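Local coordinates for fat acid-binding protein (Eubacterium ventriosum, PDB 3NYI) that probably serves as a DegV-family lipid-binding protein and holds one molecule of stearic acid, at residues Ile7-Ala12 / Val129-Leu134; Glu71-Val76 / Ser97-Ser102; Asp75-Phe80 / Ala117-Ile122. One frame throughout, in Å; residues are numbered along the deposited sequence.

How the interactions relate
From the N terminus, strand 6-10 comes first, and its end meets helix 128-143 in interaction 1, which closes the widest loop, with 116 residues between its segments. Within that span lie both other contacts, each starting from helix 70-81: interaction 2 closes a loop of 20 residues onto the start of helix 99-113, and interaction 3 one of 36 onto strand 119-123. The two start from the same stretch of helix 70-81 and share Asp75 and Val76. Together they tie the N-terminal sheet to helices 70-81, 99-113 and 128-143. Interactions 1 and 2 meet where Asp10 OD2 lies 2.8 Å from Ser99 OG, a probable hydrogen bond; interactions 2 and 3 meet where Tyr100 packs on Val121.

Interaction 1 (Ile7-Ala12 / Val129-Leu134); sequences IVSDSA and VTQALL
An Asx turn at the end of strand 6-10 receives the amide of Gln131 from helix 128-143: Asp10 OD1 accepts the backbone N of Ala12 at 3.1 Å and Gln131 NE2 at 3.0 Å. The second bond is nearly straight, 165° at the hydrogen. Both donors stand out of the carboxylate plane and on opposite faces of it, whereas Asp10 OD1 lies almost within the amide plane of Gln131. The two side chains cross at about a right angle, with their flat groups 67° apart. Gln131 reaches this far because its CG is anti to the backbone N (chi1 -168°) and the chain beyond stays extended. Its NE2 also makes a bent, weak hydrogen bond to Ser9 OG at 3.0 Å, and Ser9 OG in turn donates to Asp10 O at 2.9 Å, on a lone pair in the carbonyl plane. In the alpha/beta fold of this DegV domain, strand 6-10 lies between the parallel strands 25-33 and 87-91, and residues at its C-terminal end lead toward the lipid site: the side chain of Ala12 is about 7 Å from the stearic acid, and Val129 touches the stearic acid. The other carboxylate oxygen, Asp10 OD2, is hydrogen-bonded to Ser99 OG and to the backbone N of Ile92. With donors at both oxygens, this buried carboxylate would probably remain ionised and resist rotation. Gln131 OE1 packs against Ala12 CB at 3.6 Å.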
ATOM      1  N   ILE A   7      -7.403 -15.302  -1.061  1.00 35.07           N
ATOM      2  CA  ILE A   7      -6.416 -14.220  -1.035  1.00 32.69           C
ATOM      3  C   ILE A   7      -6.530 -13.424   0.269  1.00 34.28           C
ATOM      4  O   ILE A   7      -7.623 -13.019   0.666  1.00 28.11           O
ATOM      5  CB  ILE A   7      -6.580 -13.312  -2.262  1.00 35.18           C
ATOM      6  CG1 ILE A   7      -6.346 -14.137  -3.533  1.00 32.46           C
ATOM      7  CG2 ILE A   7      -5.630 -12.116  -2.188  1.00 29.41           C
ATOM      8  CD1 ILE A   7      -6.659 -13.412  -4.828  1.00 37.58           C
ATOM      9  N   VAL A   8      -5.398 -13.235   0.946  1.00 29.58           N
ATOM     10  CA  VAL A   8      -5.347 -12.477   2.188  1.00 23.92           C
ATOM     11  C   VAL A   8      -4.308 -11.350   2.058  1.00 26.94           C
ATOM     12  O   VAL A   8      -3.308 -11.496   1.356  1.00 26.82           O
ATOM     13  CB  VAL A   8      -4.979 -13.398   3.384  1.00 27.37           C
ATOM     14  CG1 VAL A   8      -5.009 -12.629   4.725  1.00 25.86           C
ATOM     15  CG2 VAL A   8      -5.917 -14.623   3.425  1.00 29.08           C
ATOM     16  N   SER A   9      -4.568 -10.218   2.700  1.00 26.20           N
ATOM     17  CA  SER A   9      -3.571  -9.142   2.771  1.00 22.08           C
ATOM     18  C   SER A   9      -3.656  -8.491   4.133  1.00 21.42           C
ATOM     19  O   SER A   9      -4.695  -8.588   4.796  1.00 23.78           O
ATOM     20  CB  SER A   9      -3.825  -8.092   1.685  1.00 22.67           C
ATOM     21  OG  SER A   9      -2.876  -7.024   1.758  1.00 25.02           O
ATOM     22  N   ASP A  10      -2.567  -7.850   4.566  1.00 21.06           N
ATOM     23  CA  ASP A  10      -2.632  -7.003   5.745  1.00 25.69           C
ATOM     24  C   ASP A  10      -3.292  -5.697   5.332  1.00 28.03           C
ATOM     25  O   ASP A  10      -3.429  -5.403   4.135  1.00 22.87           O
ATOM     26  CB  ASP A  10      -1.255  -6.810   6.416  1.00 27.56           C
ATOM     27  CG  ASP A  10      -0.252  -6.049   5.541  1.00 25.88           C
ATOM     28  OD1 ASP A  10      -0.690  -5.275   4.676  1.00 25.39           O
ATOM     29  OD2 ASP A  10       0.978  -6.216   5.747  1.00 24.31           O
ATOM     30  N   SER A  11      -3.723  -4.918   6.311  1.00 20.12           N
ATOM     31  CA  SER A  11      -4.559  -3.754   6.010  1.00 27.94           C
ATOM     32  C   SER A  11      -3.817  -2.593   5.352  1.00 27.55           C
ATOM     33  O   SER A  11      -4.424  -1.566   5.047  1.00 25.26           O
ATOM     34  CB  SER A  11      -5.297  -3.265   7.265  1.00 23.01           C
ATOM     35  OG  SER A  11      -4.371  -2.948   8.286  1.00 23.28           O
ATOM     36  N   ALA A  12      -2.516  -2.747   5.118  1.00 21.79           N
ATOM     37  CA  ALA A  12      -1.752  -1.670   4.487  1.00 22.15           C
ATOM     38  C   ALA A  12      -2.137  -1.478   3.025  1.00 20.75           C
ATOM     39  O   ALA A  12      -1.818  -0.443   2.445  1.00 19.02           O
ATOM     40  CB  ALA A  12      -0.226  -1.914   4.603  1.00 17.85           C
ATOM     41  N   VAL A 129      -1.360   1.971  -2.397  1.00 19.19           N
ATOM     42  CA  VAL A 129      -1.804   1.831  -3.797  1.00 21.37           C
ATOM     43  C   VAL A 129      -1.091   0.701  -4.592  1.00 17.71           C
ATOM     44  O   VAL A 129      -1.744  -0.016  -5.348  1.00 19.13           O
ATOM     45  CB  VAL A 129      -1.794   3.191  -4.574  1.00 22.52           C
ATOM     46  CG1 VAL A 129      -0.361   3.714  -4.752  1.00 20.86           C
ATOM     47  CG2 VAL A 129      -2.527   3.077  -5.949  1.00 19.12           C
ATOM     48  N   THR A 130       0.227   0.543  -4.434  1.00 18.60           N
ATOM     49  CA  THR A 130       0.922  -0.473  -5.223  1.00 22.78           C
ATOM     50  C   THR A 130       0.725  -1.858  -4.633  1.00 19.31           C
ATOM     51  O   THR A 130       0.827  -2.833  -5.328  1.00 18.29           O
ATOM     52  CB  THR A 130       2.439  -0.211  -5.415  1.00 16.24           C
ATOM     53  OG1 THR A 130       3.003   0.289  -4.201  1.00 17.62           O
ATOM     54  CG2 THR A 130       2.706   0.801  -6.578  1.00 22.11           C
ATOM     55  N   GLN A 131       0.471  -1.948  -3.327  1.00 18.65           N
ATOM     56  CA  GLN A 131       0.108  -3.220  -2.771  1.00 16.73           C
ATOM     57  C   GLN A 131      -1.267  -3.598  -3.304  1.00 17.67           C
ATOM     58  O   GLN A 131      -1.490  -4.750  -3.664  1.00 17.45           O
ATOM     59  CB  GLN A 131       0.094  -3.166  -1.229  1.00 14.79           C
ATOM     60  CG  GLN A 131       0.003  -4.541  -0.573  1.00 16.50           C
ATOM     61  CD  GLN A 131       0.156  -4.410   0.939  1.00 24.95           C
ATOM     62  OE1 GLN A 131       0.717  -3.423   1.423  1.00 21.22           O
ATOM     63  NE2 GLN A 131      -0.350  -5.388   1.687  1.00 19.89           N
ATOM     64  N   ALA A 132      -2.189  -2.635  -3.365  1.00 16.87           N
ATOM     65  CA  ALA A 132      -3.505  -2.890  -3.970  1.00 18.48           C
ATOM     66  C   ALA A 132      -3.395  -3.289  -5.465  1.00 21.01           C
ATOM     67  O   ALA A 132      -4.055  -4.238  -5.926  1.00 18.91           O
ATOM     68  CB  ALA A 132      -4.402  -1.668  -3.807  1.00 17.07           C
ATOM     69  N   LEU A 133      -2.551  -2.578  -6.206  1.00 19.71           N
ATOM     70  CA  LEU A 133      -2.326  -2.912  -7.633  1.00 21.25           C
ATOM     71  C   LEU A 133      -1.769  -4.321  -7.821  1.00 22.34           C
ATOM     72  O   LEU A 133      -2.175  -5.037  -8.740  1.00 22.87           O
ATOM     73  CB  LEU A 133      -1.379  -1.895  -8.283  1.00 18.56           C
ATOM     74  CG  LEU A 133      -2.027  -0.533  -8.543  1.00 22.44           C
ATOM     75  CD1 LEU A 133      -0.978   0.512  -8.905  1.00 24.39           C
ATOM     76  CD2 LEU A 133      -3.096  -0.660  -9.654  1.00 23.73           C
ATOM     77  N   LEU A 134      -0.830  -4.721  -6.958  1.00 20.06           N
ATOM     78  CA  LEU A 134      -0.258  -6.057  -7.070  1.00 18.67           C
ATOM     79  C   LEU A 134      -1.297  -7.128  -6.754  1.00 22.53           C
ATOM     80  O   LEU A 134      -1.422  -8.111  -7.473  1.00 21.22           O
ATOM     81  CB  LEU A 134       0.961  -6.226  -6.155  1.00 21.49           C
ATOM     82  CG  LEU A 134       1.640  -7.596  -6.259  1.00 22.39           C
ATOM     83  CD1 LEU A 134       2.358  -7.745  -7.614  1.00 17.10           C
ATOM     84  CD2 LEU A 134       2.627  -7.808  -5.105  1.00 21.98           C
TER

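Interaction 2 (Glu71-Val76 / Ser97-Ser102); sequences ESYADV and SGSYNS. With STE (stearic acid), chain C.
Tyr73 on helix 70-81 and Ser102 in the first turn of helix 99-113 mark the closest backbone approach, their CA atoms 7.4 Å apart. The Tyr73 side chain, its CG anti to the carbonyl carbon (chi1 -83°), spans the gap and runs on past Ser102 to Ser99. There Tyr73 OH donates to Ser99 OG at 2.6 Å, and the serine oxygen, the one that also holds Asp10, lies in the plane of the ring, at its edge. Nearer the ring's root, Ser102 CB approaches Tyr73 CD1 obliquely at 3.9 Å, while Ser102 OG is hydrogen-bonded to Pro68 O. Gly98 occupies the N-cap position of helix 99-113, and just before it Ser97 forms an ST turn: Ser97 OG accepts the backbone N of Ser99 at 3.0 Å with a 152° angle at the hydrogen. The same Ser97 OG donates to stearic acid O1 at 2.6 Å, so one hydroxyl joins the helix start to the lipid head group, which Thr65 OG1 also binds. The nearby helix N terminus would probably favour a negatively charged head group. Behind the helix pair, Tyr73 also touches Cys89 and Thr91 of strand 87-91.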
ATOM      1  N   GLU A  71      -0.807 -14.458  15.971  1.00 27.58           N
ATOM      2  CA  GLU A  71      -2.084 -15.153  16.193  1.00 29.23           C
ATOM      3  C   GLU A  71      -3.200 -14.680  15.262  1.00 27.40           C
ATOM      4  O   GLU A  71      -4.048 -15.480  14.847  1.00 30.91           O
ATOM      5  CB  GLU A  71      -2.554 -15.000  17.646  1.00 45.83           C
ATOM      6  CG  GLU A  71      -1.581 -15.518  18.682  1.00 70.96           C
ATOM      7  CD  GLU A  71      -1.695 -14.768  20.001  1.00 92.92           C
ATOM      8  OE1 GLU A  71      -1.801 -15.424  21.062  1.00101.12           O
ATOM      9  OE2 GLU A  71      -1.689 -13.516  19.973  1.00 97.25           O
ATOM     10  N   SER A  72      -3.206 -13.386  14.938  1.00 29.71           N
ATOM     11  CA  SER A  72      -4.198 -12.816  14.013  1.00 30.54           C
ATOM     12  C   SER A  72      -4.128 -13.431  12.615  1.00 31.42           C
ATOM     13  O   SER A  72      -5.147 -13.799  12.027  1.00 36.05           O
ATOM     14  CB  SER A  72      -4.022 -11.302  13.896  1.00 43.95           C
ATOM     15  OG  SER A  72      -4.423 -10.668  15.093  1.00 58.41           O
ATOM     16  N   TYR A  73      -2.923 -13.513  12.076  1.00 24.37           N
ATOM     17  CA  TYR A  73      -2.711 -14.229  10.823  1.00 29.09           C
ATOM     18  C   TYR A  73      -3.091 -15.703  10.975  1.00 24.60           C
ATOM     19  O   TYR A  73      -3.787 -16.259  10.137  1.00 33.59           O
ATOM     20  CB  TYR A  73      -1.250 -14.148  10.418  1.00 24.64           C
ATOM     21  CG  TYR A  73      -0.848 -12.877   9.689  1.00 27.34           C
ATOM     22  CD1 TYR A  73       0.052 -11.980  10.252  1.00 24.95           C
ATOM     23  CD2 TYR A  73      -1.346 -12.597   8.421  1.00 27.78           C
ATOM     24  CE1 TYR A  73       0.443 -10.822   9.575  1.00 23.54           C
ATOM     25  CE2 TYR A  73      -0.966 -11.449   7.739  1.00 27.89           C
ATOM     26  CZ  TYR A  73      -0.071 -10.570   8.318  1.00 26.06           C
ATOM     27  OH  TYR A  73       0.300  -9.437   7.620  1.00 22.55           O
ATOM     28  N   ALA A  74      -2.615 -16.329  12.050  1.00 28.57           N
ATOM     29  CA  ALA A  74      -2.788 -17.768  12.228  1.00 29.72           C
ATOM     30  C   ALA A  74      -4.264 -18.177  12.243  1.00 34.28           C
ATOM     31  O   ALA A  74      -4.636 -19.171  11.633  1.00 39.04           O
ATOM     32  CB  ALA A  74      -2.096 -18.242  13.512  1.00 34.71           C
ATOM     33  N   ASP A  75      -5.094 -17.421  12.953  1.00 35.85           N
ATOM     34  CA  ASP A  75      -6.527 -17.715  12.999  1.00 41.04           C
ATOM     35  C   ASP A  75      -7.186 -17.624  11.611  1.00 39.21           C
ATOM     36  O   ASP A  75      -8.056 -18.427  11.269  1.00 43.29           O
ATOM     37  CB  ASP A  75      -7.237 -16.809  14.008  1.00 44.81           C
ATOM     38  CG  ASP A  75      -6.854 -17.120  15.465  1.00 51.22           C
ATOM     39  OD1 ASP A  75      -6.252 -18.182  15.749  1.00 46.61           O
ATOM     40  OD2 ASP A  75      -7.165 -16.289  16.340  1.00 51.87           O
ATOM     41  N   VAL A  76      -6.770 -16.657  10.802  1.00 38.63           N
ATOM     42  CA  VAL A  76      -7.278 -16.571   9.432  1.00 32.61           C
ATOM     43  C   VAL A  76      -6.781 -17.752   8.595  1.00 37.69           C
ATOM     44  O   VAL A  76      -7.579 -18.440   7.944  1.00 37.76           O
ATOM     45  CB  VAL A  76      -6.892 -15.227   8.778  1.00 37.48           C
ATOM     46  CG1 VAL A  76      -7.270 -15.207   7.296  1.00 36.04           C
ATOM     47  CG2 VAL A  76      -7.558 -14.083   9.528  1.00 37.96           C
ATOM     48  N   SER A  97       7.968  -2.914   7.764  1.00 22.61           N
ATOM     49  CA  SER A  97       7.199  -3.536   8.841  1.00 24.39           C
ATOM     50  C   SER A  97       7.574  -4.989   9.013  1.00 23.74           C
ATOM     51  O   SER A  97       7.967  -5.644   8.058  1.00 21.06           O
ATOM     52  CB  SER A  97       5.698  -3.448   8.514  1.00 26.45           C
ATOM     53  OG  SER A  97       4.917  -4.150   9.455  1.00 26.46           O
ATOM     54  N   GLY A  98       7.419  -5.501  10.228  1.00 20.85           N
ATOM     55  CA  GLY A  98       7.599  -6.920  10.456  1.00 19.78           C
ATOM     56  C   GLY A  98       6.342  -7.738  10.177  1.00 18.35           C
ATOM     57  O   GLY A  98       6.277  -8.914  10.525  1.00 21.16           O
ATOM     58  N   SER A  99       5.356  -7.124   9.525  1.00 19.20           N
ATOM     59  CA  SER A  99       4.128  -7.825   9.151  1.00 17.93           C
ATOM     60  C   SER A  99       4.389  -9.151   8.423  1.00 22.68           C
ATOM     61  O   SER A  99       3.807 -10.180   8.756  1.00 20.80           O
ATOM     62  CB  SER A  99       3.235  -6.900   8.306  1.00 20.33           C
ATOM     63  OG  SER A  99       2.046  -7.559   7.919  1.00 25.50           O
ATOM     64  N   TYR A 100       5.250  -9.120   7.405  1.00 22.52           N
ATOM     65  CA  TYR A 100       5.588 -10.318   6.663  1.00 20.17           C
ATOM     66  C   TYR A 100       6.085 -11.425   7.584  1.00 23.40           C
ATOM     67  O   TYR A 100       5.689 -12.587   7.458  1.00 19.42           O
ATOM     68  CB  TYR A 100       6.667  -9.987   5.611  1.00 20.02           C
ATOM     69  CG  TYR A 100       7.285 -11.185   4.931  1.00 21.19           C
ATOM     70  CD1 TYR A 100       6.657 -11.801   3.854  1.00 21.48           C
ATOM     71  CD2 TYR A 100       8.528 -11.680   5.340  1.00 23.47           C
ATOM     72  CE1 TYR A 100       7.229 -12.893   3.222  1.00 26.48           C
ATOM     73  CE2 TYR A 100       9.112 -12.773   4.711  1.00 25.00           C
ATOM     74  CZ  TYR A 100       8.453 -13.376   3.653  1.00 30.43           C
ATOM     75  OH  TYR A 100       9.026 -14.449   3.009  1.00 28.48           O
ATOM     76  N   ASN A 101       6.966 -11.081   8.511  1.00 17.05           N
ATOM     77  CA  ASN A 101       7.517 -12.122   9.361  1.00 22.28           C
ATOM     78  C   ASN A 101       6.526 -12.658  10.401  1.00 20.80           C
ATOM     79  O   ASN A 101       6.653 -13.797  10.842  1.00 21.10           O
ATOM     80  CB  ASN A 101       8.846 -11.697   9.981  1.00 24.35           C
ATOM     81  CG  ASN A 101      10.022 -11.989   9.046  1.00 32.47           C
ATOM     82  OD1 ASN A 101      10.337 -13.155   8.756  1.00 35.99           O
ATOM     83  ND2 ASN A 101      10.630 -10.947   8.539  1.00 23.77           N
ATOM     84  N   SER A 102       5.537 -11.849  10.769  1.00 21.49           N
ATOM     85  CA  SER A 102       4.436 -12.381  11.586  1.00 23.83           C
ATOM     86  C   SER A 102       3.671 -13.425  10.799  1.00 18.44           C
ATOM     87  O   SER A 102       3.307 -14.477  11.323  1.00 20.76           O
ATOM     88  CB  SER A 102       3.476 -11.278  12.038  1.00 28.12           C
ATOM     89  OG  SER A 102       4.143 -10.374  12.880  1.00 37.81           O
TER
HETATM   90  C1  STE C 301       4.176  -1.389  11.556  1.00 31.98           C
HETATM   91  O1  STE C 301       4.702  -2.457  11.481  1.00 27.25           O
HETATM   92  O2  STE C 301       4.187  -0.802  12.599  1.00 30.53           O
HETATM   93  C2  STE C 301       3.695  -0.683  10.268  1.00 23.87           C
HETATM   94  C3  STE C 301       4.743   0.356   9.792  1.00 20.47           C
HETATM   95  C4  STE C 301       4.200   1.134   8.568  1.00 21.29           C
HETATM   96  C5  STE C 301       5.306   1.997   7.919  1.00 22.03           C
HETATM   97  C6  STE C 301       4.720   2.803   6.738  1.00 20.91           C
HETATM   98  C7  STE C 301       5.781   3.756   6.130  1.00 20.93           C
HETATM   99  C8  STE C 301       5.178   4.411   4.860  1.00 22.96           C
HETATM  100  C9  STE C 301       6.176   5.397   4.212  1.00 23.43           C
HETATM  101  C10 STE C 301       5.484   6.085   3.004  1.00 26.88           C
HETATM  102  C11 STE C 301       5.455   5.100   1.833  1.00 23.16           C
HETATM  103  C12 STE C 301       4.076   4.914   1.157  1.00 23.79           C
HETATM  104  C13 STE C 301       3.106   6.095   1.320  1.00 26.16           C
HETATM  105  C14 STE C 301       2.502   6.366  -0.085  1.00 23.51           C
HETATM  106  C15 STE C 301       1.236   7.249   0.012  1.00 20.19           C
HETATM  107  C16 STE C 301       0.902   7.789  -1.401  1.00 24.74           C
HETATM  108  C17 STE C 301       0.019   6.771  -2.153  1.00 22.18           C
HETATM  109  C18 STE C 301      -0.473   7.356  -3.498  1.00 23.96           C

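Interaction 3 (Asp75-Phe80 / Ala117-Ile122); sequences DVFRSF and ANICVI
Val76 O, the carbonyl just before the Phe77 that meets Ile119 and Val121, accepts two donors from within its own helix: Ser79 OG at 3.1 Å, tilted 24° from the carbonyl plane, and the backbone N of Phe80 at 3.3 Å. Across the contact itself no hydrogen bond forms. Phe77 points toward strand 119-123 from its CA, with CG anti to the carbonyl carbon (chi1 -63°), and its ring lays one face against Ile119. The evidence for a CH-pi contact is direct: Ile119 CG2 is 4.2 Å from the centroid of the Phe77 ring and 17° off its normal, shifted from the centre toward the rim. The other branch of the same isoleucine meets the base of the side chain, Ile119 CD1 lying 3.8 Å from Phe77 CB. One methyl therefore covers the ring and the other its root, and the two side chains cross at about a right angle. Val121, two residues along the strand, adds a looser touch, its CG2 4.4 Å from Phe77 CE2 in an oblique approach. Strand 119-123 is parallel to strand 87-91, and helix 99-113 connects them in a beta-alpha-beta unit; Phe77 packs where this unit meets helix 70-81, also touching Cys89 of strand 87-91 and Val110 of helix 99-113. An alanine in place of Phe77 would lose the ring that Ile119 CG2 rests on and would probably open a gap between helix 70-81 and the strand. Every contact across the interface, 127 Å² with both sides summed, is apolar, so its hold probably rests on dispersion and the exclusion of water, with shape match rather than directional bonds.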
ATOM      1  N   ASP A  75      -5.094 -17.421  12.953  1.00 35.85           N
ATOM      2  CA  ASP A  75      -6.527 -17.715  12.999  1.00 41.04           C
ATOM      3  C   ASP A  75      -7.186 -17.624  11.611  1.00 39.21           C
ATOM      4  O   ASP A  75      -8.056 -18.427  11.269  1.00 43.29           O
ATOM      5  CB  ASP A  75      -7.237 -16.809  14.008  1.00 44.81           C
ATOM      6  CG  ASP A  75      -6.854 -17.120  15.465  1.00 51.22           C
ATOM      7  OD1 ASP A  75      -6.252 -18.182  15.749  1.00 46.61           O
ATOM      8  OD2 ASP A  75      -7.165 -16.289  16.340  1.00 51.87           O
ATOM      9  N   VAL A  76      -6.770 -16.657  10.802  1.00 38.63           N
ATOM     10  CA  VAL A  76      -7.278 -16.571   9.432  1.00 32.61           C
ATOM     11  C   VAL A  76      -6.781 -17.752   8.595  1.00 37.69           C
ATOM     12  O   VAL A  76      -7.579 -18.440   7.944  1.00 37.76           O
ATOM     13  CB  VAL A  76      -6.892 -15.227   8.778  1.00 37.48           C
ATOM     14  CG1 VAL A  76      -7.270 -15.207   7.296  1.00 36.04           C
ATOM     15  CG2 VAL A  76      -7.558 -14.083   9.528  1.00 37.96           C
ATOM     16  N   PHE A  77      -5.472 -18.005   8.618  1.00 30.39           N
ATOM     17  CA  PHE A  77      -4.929 -19.128   7.855  1.00 39.94           C
ATOM     18  C   PHE A  77      -5.622 -20.434   8.247  1.00 42.24           C
ATOM     19  O   PHE A  77      -6.008 -21.227   7.389  1.00 39.91           O
ATOM     20  CB  PHE A  77      -3.417 -19.282   8.060  1.00 39.44           C
ATOM     21  CG  PHE A  77      -2.595 -18.106   7.577  1.00 35.54           C
ATOM     22  CD1 PHE A  77      -3.156 -17.104   6.800  1.00 29.83           C
ATOM     23  CD2 PHE A  77      -1.247 -18.024   7.895  1.00 29.15           C
ATOM     24  CE1 PHE A  77      -2.389 -16.030   6.364  1.00 30.15           C
ATOM     25  CE2 PHE A  77      -0.471 -16.960   7.472  1.00 29.32           C
ATOM     26  CZ  PHE A  77      -1.042 -15.959   6.697  1.00 32.67           C
ATOM     27  N   ARG A  78      -5.770 -20.646   9.549  1.00 39.43           N
ATOM     28  CA  ARG A  78      -6.342 -21.883  10.069  0.53 40.86           C
ATOM     29  C   ARG A  78      -7.769 -22.120   9.581  1.00 44.32           C
ATOM     30  O   ARG A  78      -8.109 -23.219   9.143  1.00 43.22           O
ATOM     31  CB  ARG A  78      -6.304 -21.883  11.601  0.53 40.42           C
ATOM     32  CG  ARG A  78      -6.039 -23.246  12.208  0.53 46.72           C
ATOM     33  CD  ARG A  78      -6.152 -23.218  13.723  0.53 48.14           C
ATOM     34  NE  ARG A  78      -5.326 -22.171  14.322  0.53 47.13           N
ATOM     35  CZ  ARG A  78      -4.079 -22.348  14.748  0.53 47.59           C
ATOM     36  NH1 ARG A  78      -3.495 -23.539  14.642  0.53 46.71           N
ATOM     37  NH2 ARG A  78      -3.415 -21.332  15.287  0.53 44.35           N
ATOM     38  N   SER A  79      -8.605 -21.091   9.649  1.00 45.17           N
ATOM     39  CA  SER A  79     -10.006 -21.245   9.272  1.00 46.70           C
ATOM     40  C   SER A  79     -10.173 -21.603   7.793  1.00 52.42           C
ATOM     41  O   SER A  79     -11.033 -22.411   7.440  1.00 54.59           O
ATOM     42  CB  SER A  79     -10.807 -19.988   9.620  1.00 55.63           C
ATOM     43  OG  SER A  79     -10.492 -18.915   8.748  1.00 70.48           O
ATOM     44  N   PHE A  80      -9.354 -21.010   6.928  1.00 40.74           N
ATOM     45  CA  PHE A  80      -9.392 -21.358   5.513  1.00 40.96           C
ATOM     46  C   PHE A  80      -8.846 -22.768   5.273  1.00 44.29           C
ATOM     47  O   PHE A  80      -9.451 -23.559   4.545  1.00 42.54           O
ATOM     48  CB  PHE A  80      -8.613 -20.336   4.668  1.00 31.89           C
ATOM     49  CG  PHE A  80      -9.283 -18.992   4.563  1.00 41.38           C
ATOM     50  CD1 PHE A  80     -10.644 -18.895   4.301  1.00 46.44           C
ATOM     51  CD2 PHE A  80      -8.548 -17.821   4.702  1.00 40.88           C
ATOM     52  CE1 PHE A  80     -11.266 -17.654   4.194  1.00 44.29           C
ATOM     53  CE2 PHE A  80      -9.164 -16.576   4.594  1.00 41.55           C
ATOM     54  CZ  PHE A  80     -10.524 -16.496   4.340  1.00 41.54           C
ATOM     55  N   ALA A 117      -1.428 -28.401   4.617  1.00 69.06           N
ATOM     56  CA  ALA A 117      -2.051 -27.131   4.267  1.00 66.29           C
ATOM     57  C   ALA A 117      -1.216 -26.384   3.239  1.00 55.27           C
ATOM     58  O   ALA A 117       0.013 -26.449   3.269  1.00 47.77           O
ATOM     59  CB  ALA A 117      -2.235 -26.279   5.506  1.00 66.52           C
ATOM     60  N   ASN A 118      -1.880 -25.673   2.333  1.00 52.04           N
ATOM     61  CA  ASN A 118      -1.165 -24.854   1.356  1.00 46.18           C
ATOM     62  C   ASN A 118      -1.278 -23.356   1.649  1.00 39.81           C
ATOM     63  O   ASN A 118      -2.318 -22.745   1.419  1.00 37.91           O
ATOM     64  CB  ASN A 118      -1.639 -25.142  -0.067  1.00 59.25           C
ATOM     65  CG  ASN A 118      -0.885 -24.320  -1.103  1.00 75.29           C
ATOM     66  OD1 ASN A 118       0.027 -24.823  -1.760  1.00 81.39           O
ATOM     67  ND2 ASN A 118      -1.250 -23.044  -1.238  1.00 82.78           N
ATOM     68  N   ILE A 119      -0.198 -22.779   2.159  1.00 35.74           N
ATOM     69  CA  ILE A 119      -0.172 -21.370   2.523  1.00 31.94           C
ATOM     70  C   ILE A 119       1.057 -20.734   1.895  1.00 39.34           C
ATOM     71  O   ILE A 119       2.180 -21.153   2.158  1.00 40.21           O
ATOM     72  CB  ILE A 119      -0.092 -21.187   4.053  1.00 30.37           C
ATOM     73  CG1 ILE A 119      -1.269 -21.871   4.745  1.00 35.49           C
ATOM     74  CG2 ILE A 119      -0.041 -19.702   4.421  1.00 32.85           C
ATOM     75  CD1 ILE A 119      -1.179 -21.834   6.271  1.00 38.30           C
ATOM     76  N   CYS A 120       0.835 -19.727   1.057  1.00 30.53           N
ATOM     77  CA  CYS A 120       1.919 -18.990   0.419  1.00 29.86           C
ATOM     78  C   CYS A 120       1.945 -17.546   0.949  1.00 32.15           C
ATOM     79  O   CYS A 120       0.959 -16.823   0.831  1.00 34.30           O
ATOM     80  CB  CYS A 120       1.733 -19.000  -1.105  1.00 28.82           C
ATOM     81  SG  CYS A 120       2.882 -17.911  -1.964  1.00 38.12           S
ATOM     82  N   VAL A 121       3.056 -17.139   1.556  1.00 31.16           N
ATOM     83  CA  VAL A 121       3.156 -15.789   2.123  1.00 25.75           C
ATOM     84  C   VAL A 121       4.075 -14.974   1.226  1.00 30.18           C
ATOM     85  O   VAL A 121       5.189 -15.398   0.921  1.00 31.91           O
ATOM     86  CB  VAL A 121       3.696 -15.803   3.572  1.00 24.57           C
ATOM     87  CG1 VAL A 121       3.877 -14.372   4.107  1.00 22.77           C
ATOM     88  CG2 VAL A 121       2.758 -16.594   4.476  1.00 26.02           C
ATOM     89  N   ILE A 122       3.590 -13.819   0.784  1.00 22.89           N
ATOM     90  CA  ILE A 122       4.341 -12.977  -0.130  1.00 21.46           C
ATOM     91  C   ILE A 122       4.653 -11.604   0.455  1.00 22.45           C
ATOM     92  O   ILE A 122       3.745 -10.853   0.824  1.00 25.94           O
ATOM     93  CB  ILE A 122       3.562 -12.772  -1.449  1.00 26.67           C
ATOM     94  CG1 ILE A 122       3.319 -14.117  -2.152  1.00 30.62           C
ATOM     95  CG2 ILE A 122       4.285 -11.759  -2.354  1.00 28.48           C
ATOM     96  CD1 ILE A 122       2.286 -14.035  -3.254  1.00 26.53           C
TER